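Local structure of glyceraldehyde-3-phosphate dehydrogenase (1B7G) at residues 145-148 with 149-153. The protein catalyses the phosphorylating oxidation of glyceraldehyde 3-phosphate, a step of glycolysis, with NADP preferred over NAD as cofactor. The protein carries 1 engineered substitution. Numbering follows the deposited sequence.
Sequences LRTI and CTVNK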
loop_
_atom_site.group_PDB
_atom_site.type_symbol
_atom_site.label_atom_id
_atom_site.label_comp_id
_atom_site.label_asym_id
_atom_site.label_seq_id
_atom_site.Cartn_x
_atom_site.Cartn_y
_atom_site.Cartn_z
ATOM N N LEU A 145 -11.506 15.448 -17.418
ATOM C CA LEU A 145 -11.858 15.066 -18.777
ATOM C C LEU A 145 -12.646 13.775 -18.870
ATOM O O LEU A 145 -13.662 13.756 -19.583
ATOM C CB LEU A 145 -10.605 14.970 -19.672
ATOM C CG LEU A 145 -10.009 16.366 -19.949
ATOM C CD1 LEU A 145 -8.619 16.245 -20.543
ATOM C CD2 LEU A 145 -10.998 17.139 -20.821
ATOM N N ARG A 146 -12.287 12.738 -18.117
ATOM C CA ARG A 146 -13.052 11.506 -18.162
ATOM C C ARG A 146 -14.494 11.777 -17.699
ATOM O O ARG A 146 -15.403 11.170 -18.220
ATOM C CB ARG A 146 -12.498 10.374 -17.313
ATOM C CG ARG A 146 -11.052 9.971 -17.723
ATOM C CD ARG A 146 -10.789 8.668 -16.910
ATOM N NE ARG A 146 -9.429 8.195 -17.200
ATOM C CZ ARG A 146 -8.704 7.503 -16.313
ATOM N NH1 ARG A 146 -9.231 7.149 -15.139
ATOM N NH2 ARG A 146 -7.480 7.148 -16.667
ATOM N N THR A 147 -14.618 12.565 -16.619
ATOM C CA THR A 147 -15.964 12.844 -16.101
ATOM C C THR A 147 -16.748 13.702 -17.099
ATOM O O THR A 147 -17.867 13.313 -17.398
ATOM C CB THR A 147 -15.853 13.571 -14.730
ATOM O OG1 THR A 147 -15.012 12.769 -13.879
ATOM C CG2 THR A 147 -17.209 13.813 -14.136
ATOM N N ILE A 148 -16.178 14.741 -17.650
ATOM C CA ILE A 148 -16.856 15.626 -18.609
ATOM C C ILE A 148 -17.187 14.924 -19.932
ATOM O O ILE A 148 -18.332 14.983 -20.415
ATOM C CB ILE A 148 -16.007 16.870 -18.914
ATOM C CG1 ILE A 148 -15.703 17.770 -17.717
ATOM C CG2 ILE A 148 -16.715 17.692 -20.005
ATOM C CD1 ILE A 148 -14.589 18.773 -17.997
ATOM N N CYS A 149 -16.247 14.199 -20.534
ATOM C CA CYS A 149 -16.581 13.486 -21.805
ATOM C C CYS A 149 -17.578 12.380 -21.605
ATOM O O CYS A 149 -18.563 12.285 -22.376
ATOM C CB CYS A 149 -15.328 13.050 -22.534
ATOM S SG CYS A 149 -14.230 14.369 -22.990
ATOM N N THR A 150 -17.633 11.730 -20.436
ATOM C CA THR A 150 -18.682 10.780 -20.136
ATOM C C THR A 150 -20.042 11.445 -19.893
ATOM O O THR A 150 -21.054 10.938 -20.435
ATOM C CB THR A 150 -18.359 9.904 -18.902
ATOM O OG1 THR A 150 -17.093 9.272 -19.147
ATOM C CG2 THR A 150 -19.445 8.900 -18.601
ATOM N N VAL A 151 -20.138 12.504 -19.100
ATOM C CA VAL A 151 -21.416 13.146 -18.791
ATOM C C VAL A 151 -22.061 13.740 -20.042
ATOM O O VAL A 151 -23.287 13.753 -20.184
ATOM C CB VAL A 151 -21.307 14.213 -17.693
ATOM C CG1 VAL A 151 -22.540 15.092 -17.583
ATOM C CG2 VAL A 151 -21.095 13.515 -16.303
ATOM N N ASN A 152 -21.243 14.241 -20.937
ATOM C CA ASN A 152 -21.507 14.828 -22.215
ATOM C C ASN A 152 -22.314 13.908 -23.104
ATOM O O ASN A 152 -23.145 14.384 -23.859
ATOM C CB ASN A 152 -20.205 15.293 -22.898
ATOM C CG ASN A 152 -20.403 16.287 -24.016
ATOM O OD1 ASN A 152 -20.725 17.480 -23.860
ATOM N ND2 ASN A 152 -20.169 15.808 -25.243
ATOM N N LYS A 153 -22.242 12.595 -22.911
ATOM C CA LYS A 153 -23.101 11.660 -23.611
ATOM C C LYS A 153 -24.560 11.773 -23.188
ATOM O O LYS A 153 -25.477 11.352 -23.919
ATOM C CB LYS A 153 -22.621 10.238 -23.355
ATOM C CG LYS A 153 -21.247 9.925 -23.920
ATOM C CD LYS A 153 -20.904 8.434 -23.726
ATOM C CE LYS A 153 -19.421 8.204 -23.981
ATOM N NZ LYS A 153 -19.092 6.828 -24.427
#
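Thr150 turns its hydroxyl back along the helix onto the carbonyl of Arg146, one turn earlier. With OG1 beside its own backbone N (chi1 -55°), OG1 donates to Arg146 O at 2.7 Å, meeting the oxygen almost head-on (C=O...OG1 166°). The helical bond from Thr150 N to Arg146 O, at 3.2 Å, comes instead from above the carbonyl plane (C=O...N 137°), so this one oxygen is gripped twice by the same residue. With an alanine here, Arg146 O would probably lose its hydroxyl donor and keep the amide of Thr150, while the side chain's contact with Leu122 and Thr243 would be thinned.

Next to it, Cys149 N reaches Leu145 O at 2.8 Å, and Cys149 SG, bonded to Cys123 SG in a disulfide, lies 3.5 Å from Leu145 O. On another face, Val151 sets CG2 3.4 Å from Thr147 O, and the CG2 methyls of Thr147 and Val151 approach to 4.5 Å, side by side, with Thr147 touching Ile223 and Val151 touching Leu227 of strand 219-227; Ile148 packs on strand 157-167. The Arg146 guanidinium forms a salt bridge with Glu307 and hydrogen bonds with Pro276 O and Arg245 O.

Helix 139-152, which starts at the probable nucleophile Cys139, is thus tied covalently to helix 121-128 on one face and packed by aliphatic groups against the mixed sheet on another, its buried Thr150 hydroxyl satisfied within the helix itself.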